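Local coordinates for citrinin polyketide synthase (Monascus purpureus, PDB 5MPT), which builds the keto-aldehyde precursor of the mycotoxin citrinin from malonyl-CoA units, this chain being its C-methyltransferase (CMeT) domain, at residues 25-28 / 29-32; 83-86 / 87-90; 347-350 / 351-354. All blocks are in the same frame, centred on the assembly; numbering follows the deposited sequence.

Contact 1 of 3, residues 25-28 / 29-32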
# COMPACT_ATOMS: atom_id res chain seq x y z
N LYS A 25 -12.94 5.68 13.31
CA LYS A 25 -12.33 6.92 12.83
C LYS A 25 -11.81 7.76 13.99
O LYS A 25 -10.69 8.28 13.93
CB LYS A 25 -13.37 7.71 12.02
CG LYS A 25 -12.85 9.06 11.48
CD LYS A 25 -13.90 9.70 10.57
CE LYS A 25 -13.44 11.04 10.05
NZ LYS A 25 -14.48 11.68 9.22
N GLU A 26 -12.61 7.92 15.03
CA GLU A 26 -12.17 8.76 16.14
C GLU A 26 -10.99 8.17 16.90
O GLU A 26 -10.33 8.91 17.62
CB GLU A 26 -13.33 9.03 17.09
CG GLU A 26 -14.40 9.87 16.39
CD GLU A 26 -15.65 10.13 17.21
OE1 GLU A 26 -15.78 9.60 18.34
OE2 GLU A 26 -16.51 10.88 16.70
N ALA A 27 -10.70 6.89 16.74
CA ALA A 27 -9.59 6.23 17.42
C ALA A 27 -8.33 6.16 16.56
O ALA A 27 -7.38 5.47 16.95
CB ALA A 27 -10.00 4.81 17.82
N THR A 28 -8.30 6.82 15.39
CA THR A 28 -7.16 6.70 14.47
C THR A 28 -5.82 6.97 15.17
O THR A 28 -4.90 6.17 15.07
CB THR A 28 -7.34 7.62 13.25
OG1 THR A 28 -8.57 7.31 12.58
CG2 THR A 28 -6.21 7.45 12.25
N ASP A 29 -5.71 8.11 15.87
CA ASP A 29 -4.47 8.46 16.56
C ASP A 29 -4.12 7.44 17.64
O ASP A 29 -2.95 7.14 17.86
CB ASP A 29 -4.59 9.83 17.19
CG ASP A 29 -4.53 10.94 16.18
OD1 ASP A 29 -3.85 10.78 15.16
OD2 ASP A 29 -5.12 12.01 16.43
N ASP A 30 -5.14 6.89 18.29
CA ASP A 30 -4.92 5.81 19.25
C ASP A 30 -4.30 4.59 18.59
O ASP A 30 -3.44 3.94 19.19
CB ASP A 30 -6.23 5.39 19.92
CG ASP A 30 -6.88 6.50 20.77
OD1 ASP A 30 -6.29 6.92 21.78
OD2 ASP A 30 -8.02 6.91 20.45
N PHE A 31 -4.79 4.21 17.40
CA PHE A 31 -4.20 3.05 16.73
C PHE A 31 -2.76 3.33 16.32
O PHE A 31 -1.91 2.44 16.43
CB PHE A 31 -5.04 2.62 15.50
CG PHE A 31 -6.25 1.82 15.87
CD1 PHE A 31 -6.14 0.47 16.09
CD2 PHE A 31 -7.43 2.44 16.15
CE1 PHE A 31 -7.17 -0.25 16.50
CE2 PHE A 31 -8.51 1.71 16.55
CZ PHE A 31 -8.38 0.35 16.73
N ILE A 32 -2.46 4.56 15.89
CA ILE A 32 -1.11 4.94 15.48
C ILE A 32 -0.15 4.83 16.66
O ILE A 32 0.94 4.26 16.55
CB ILE A 32 -1.15 6.36 14.89
CG1 ILE A 32 -1.85 6.33 13.52
CG2 ILE A 32 0.26 6.95 14.76
CD1 ILE A 32 -2.23 7.69 13.03
O HOH W 1 -7.63 8.82 18.59
O HOH W 2 -8.01 10.34 15.84

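Contact 2 of 3, residues 83-86 / 87-90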
# COMPACT_ATOMS: atom_id res chain seq x y z
N PRO A 83 14.33 3.14 -20.87
CA PRO A 83 13.24 4.10 -21.08
C PRO A 83 12.04 3.91 -20.17
O PRO A 83 11.41 4.91 -19.81
CB PRO A 83 12.86 3.89 -22.55
CG PRO A 83 13.86 2.86 -23.08
CD PRO A 83 14.98 2.80 -22.14
N LYS A 84 11.68 2.67 -19.82
CA LYS A 84 10.49 2.46 -19.00
C LYS A 84 10.62 3.08 -17.62
O LYS A 84 9.63 3.15 -16.89
CB LYS A 84 10.19 0.97 -18.85
CG LYS A 84 11.20 0.17 -18.04
CD LYS A 84 10.66 -1.21 -17.69
CE LYS A 84 11.76 -2.19 -17.33
NZ LYS A 84 11.20 -3.44 -16.73
N HIS A 85 11.83 3.51 -17.25
CA HIS A 85 12.06 4.08 -15.94
C HIS A 85 12.07 5.61 -15.94
O HIS A 85 12.35 6.21 -14.90
CB HIS A 85 13.37 3.56 -15.34
CG HIS A 85 13.34 2.10 -15.01
ND1 HIS A 85 12.29 1.50 -14.34
CD2 HIS A 85 14.25 1.12 -15.23
CE1 HIS A 85 12.55 0.21 -14.18
NE2 HIS A 85 13.73 -0.05 -14.72
N GLU A 86 11.70 6.25 -17.05
CA GLU A 86 11.74 7.71 -17.13
C GLU A 86 10.98 8.38 -15.98
O GLU A 86 11.52 9.27 -15.32
CB GLU A 86 11.20 8.19 -18.48
CG GLU A 86 11.25 9.72 -18.66
CD GLU A 86 12.66 10.25 -18.71
OE1 GLU A 86 13.60 9.43 -18.88
OE2 GLU A 86 12.84 11.48 -18.57
N ARG A 87 9.71 8.01 -15.77
CA ARG A 87 8.93 8.66 -14.72
C ARG A 87 9.54 8.42 -13.35
O ARG A 87 9.64 9.34 -12.52
CB ARG A 87 7.48 8.18 -14.79
CG ARG A 87 6.75 8.67 -16.07
CD ARG A 87 5.40 8.00 -16.25
NE ARG A 87 5.58 6.59 -16.60
CZ ARG A 87 4.60 5.73 -16.78
NH1 ARG A 87 3.33 6.12 -16.65
NH2 ARG A 87 4.88 4.47 -17.09
N PHE A 88 9.91 7.17 -13.07
CA PHE A 88 10.62 6.82 -11.84
C PHE A 88 11.89 7.66 -11.67
O PHE A 88 12.14 8.22 -10.59
CB PHE A 88 10.94 5.33 -11.88
CG PHE A 88 11.65 4.81 -10.67
CD1 PHE A 88 11.23 5.11 -9.39
CD2 PHE A 88 12.74 3.96 -10.83
CE1 PHE A 88 11.89 4.59 -8.31
CE2 PHE A 88 13.38 3.44 -9.76
CZ PHE A 88 12.94 3.74 -8.48
N MET A 89 12.72 7.74 -12.71
CA MET A 89 13.98 8.43 -12.50
C MET A 89 13.78 9.92 -12.29
O MET A 89 14.59 10.55 -11.61
CB MET A 89 14.94 8.15 -13.65
CG MET A 89 15.42 6.70 -13.63
SD MET A 89 16.31 6.26 -12.14
CE MET A 89 17.70 7.40 -12.21
N ASN A 90 12.72 10.50 -12.85
CA ASN A 90 12.41 11.88 -12.50
C ASN A 90 12.05 12.01 -11.02
O ASN A 90 12.39 13.01 -10.37
CB ASN A 90 11.28 12.40 -13.39
CG ASN A 90 11.68 12.50 -14.85
OD1 ASN A 90 12.85 12.76 -15.17
ND2 ASN A 90 10.72 12.28 -15.74
O HOH W 3 8.85 4.58 -14.41
O HOH W 4 7.01 2.78 -17.74
O HOH W 5 8.37 5.84 -17.06

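Contact 3 of 3, residues 347-350 / 351-354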
# COMPACT_ATOMS: atom_id res chain seq x y z
N ALA A 347 -7.25 11.03 -0.28
CA ALA A 347 -8.63 10.60 -0.06
C ALA A 347 -9.64 11.47 -0.80
O ALA A 347 -10.69 10.99 -1.25
CB ALA A 347 -8.93 10.60 1.43
N THR A 348 -9.34 12.77 -0.92
CA THR A 348 -10.25 13.69 -1.60
C THR A 348 -10.45 13.28 -3.05
O THR A 348 -11.56 13.37 -3.59
CB THR A 348 -9.72 15.12 -1.50
OG1 THR A 348 -8.36 15.17 -1.94
CG2 THR A 348 -9.80 15.62 -0.06
N HIS A 349 -9.38 12.81 -3.70
CA HIS A 349 -9.49 12.31 -5.06
C HIS A 349 -10.27 11.01 -5.10
O HIS A 349 -11.12 10.80 -5.98
CB HIS A 349 -8.10 12.09 -5.66
CG HIS A 349 -8.13 11.52 -7.04
ND1 HIS A 349 -8.44 12.27 -8.15
CD2 HIS A 349 -7.90 10.26 -7.49
CE1 HIS A 349 -8.39 11.50 -9.23
NE2 HIS A 349 -8.05 10.28 -8.85
N TRP A 350 -9.97 10.10 -4.18
CA TRP A 350 -10.74 8.87 -4.09
C TRP A 350 -12.23 9.17 -3.96
O TRP A 350 -13.05 8.53 -4.60
CB TRP A 350 -10.25 8.04 -2.92
CG TRP A 350 -8.97 7.33 -3.17
CD1 TRP A 350 -7.74 7.67 -2.72
CD2 TRP A 350 -8.82 6.12 -3.92
NE1 TRP A 350 -6.82 6.75 -3.15
CE2 TRP A 350 -7.46 5.79 -3.90
CE3 TRP A 350 -9.70 5.30 -4.62
CZ2 TRP A 350 -6.95 4.67 -4.55
CZ3 TRP A 350 -9.19 4.19 -5.26
CH2 TRP A 350 -7.86 3.88 -5.23
N LYS A 351 -12.59 10.15 -3.12
CA LYS A 351 -14.01 10.48 -2.98
C LYS A 351 -14.59 10.94 -4.32
O LYS A 351 -15.71 10.56 -4.68
CB LYS A 351 -14.19 11.55 -1.91
CG LYS A 351 -15.61 12.02 -1.70
CD LYS A 351 -15.65 13.07 -0.60
CE LYS A 351 -17.07 13.62 -0.33
NZ LYS A 351 -17.82 12.83 0.67
N LYS A 352 -13.84 11.75 -5.06
CA LYS A 352 -14.31 12.22 -6.36
C LYS A 352 -14.63 11.05 -7.27
O LYS A 352 -15.72 10.97 -7.85
CB LYS A 352 -13.27 13.13 -7.00
CG LYS A 352 -13.79 13.87 -8.24
CD LYS A 352 -12.69 14.62 -8.97
CE LYS A 352 -11.75 13.68 -9.72
NZ LYS A 352 -10.68 14.39 -10.47
N ILE A 353 -13.69 10.11 -7.41
CA ILE A 353 -13.92 8.94 -8.24
C ILE A 353 -15.13 8.18 -7.74
O ILE A 353 -16.05 7.86 -8.51
CB ILE A 353 -12.68 8.03 -8.25
CG1 ILE A 353 -11.45 8.79 -8.78
CG2 ILE A 353 -12.96 6.76 -9.04
CD1 ILE A 353 -11.50 9.15 -10.21
N LEU A 354 -15.13 7.85 -6.45
CA LEU A 354 -16.15 6.99 -5.87
C LEU A 354 -17.54 7.58 -6.05
O LEU A 354 -18.48 6.87 -6.44
CB LEU A 354 -15.84 6.77 -4.39
CG LEU A 354 -14.62 5.91 -4.14
CD1 LEU A 354 -14.11 6.12 -2.72
CD2 LEU A 354 -14.98 4.45 -4.35

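Contact 1 of 3, residues 25-28 / 29-32
A27 O takes the backbone N-H of F31 at 2.9 Å. One residue on, T28 O receives I32 N at 3.0 Å. These bonds open the first turn of helix 28-34, and A27 is its N-cap residue. The helix starts directly after helix 14-26, in what is probably the helix-turn-helix-like part of the methyltransferase. K25 O accepts T28 OG1 at 2.7 Å and also T28 N, both from the same face of its plane. The T28 hydroxyl sits beside its own backbone N (chi1 -57°), which turns it back toward K25; it also binds Q189. F31 folds back over the same start: its ring edge faces A27 O, with CD2 3.1 Å away, and CE2 rests 3.7 Å from A27 CB. V185, Q188 and Q189 of helix 181-198 touch F31 as well. D29 N and D30 N give to separate waters, both near E26 O; the one at D30 N also lies by D30 OD2. D29 turns its carboxylate to the backbone N-H groups of T368 and R369. The two acidic side chains lie in the helix's first turn, where they would probably interact favourably with its dipole.

Contact 2 of 3, residues 83-86 / 87-90
The N-terminal turn of helix 86-98 begins here, with H85 as its N-cap residue after the 3-10 turn 83-85. H85 O accepts the N-H of M89 at 2.7 Å, and E86 O accepts that of N90 at 3.0 Å. The imidazole of H85 has CG of K84 over one face, 4.0 Å above its plane. Its ND1 approaches CD2 of F88 obliquely, at 4.3 Å. The CB atom of H85 also meets CG of M89. This entry into the helix probably belongs to the helix-turn-helix-like part of the methyltransferase. Three waters join K84 O to the first turn. One passes to F88 N. A second reaches both R87 N and R87 NE, while a third meets R87 NH2; these last two lie at the guanidinium edge, in its plane. A bend at chi3 (-70°) turns the R87 guanidinium back over the turn toward these waters. One turn apart, E86 and N90 set their carboxylate and amide planes 82° apart. OE2 of E86 lies 3.6 Å from both ND2 and OD1 of N90, with no bond assigned. The firmer polar partner of E86 lies outside the turn: OE1 bonds to the hydroxyl of Y81. L329 and W334 touch the F88 ring.

Contact 3 of 3, residues 347-350 / 351-354
The imidazole of H349 carries CG1 of I353 over one face, 4.1 Å from the ring centroid and 27° off the ring normal, a CH-pi contact. CG of H349 is anti to its backbone N (chi1 177°), which sends the ring along the helix to I353. K352 comes to the ring obliquely, with NZ 3.9 Å from ND1 of H349. The backbones of the first pair are joined too, H349 O accepting the N-H of I353 at 3.0 Å. Three more backbone bonds continue the i to i+4 pattern of helix 347-356. K351 N gives to A347 O at 2.8 Å. K352 N gives to T348 O, and L354 N to W350 O. Thus all four carbonyls of 347-350 are satisfied within the helix. Farther on, K351 O accepts from the hydroxyl of T355, and I353 O from that of S356. CD1 of L354 lies by W350 O and 4.3 Å from W350 CB. The W350 indole packs inward against L313, V288 and L294. Its side chain comes about 3 Å from that of E315 and about 4 Å from that of H289, nearest atoms, both active-site residues of the methyltransferase. The carbonyls of 347-350 are met within the helix, which is consistent with a well-ordered backbone under the indole beside E315 and H289.

The three contacts follow one another in series along the chain, and none touches another. Contacts 1 and 2 probably share the helix-turn-helix-like part, yet their centres are about 37 Å apart, on opposite sides of the chain's centre. Contact 1 joins helices 14-26 and 28-34, whereas contact 2 opens helix 86-98. Contact 3 lies on helix 347-356, which packs on strands 309-316 and 361-364 of the seven-stranded mixed sheet. It is about 21 Å from contact 1 and about 27 Å from contact 2, centre to centre. K25 of contact 1 forms salt bridges with D363 and E366. Helix 14-26 thus reaches edge strand 361-364, which K351 of contact 3 touches. Contact 3 borders the methyltransferase active site; the other two lie away from it.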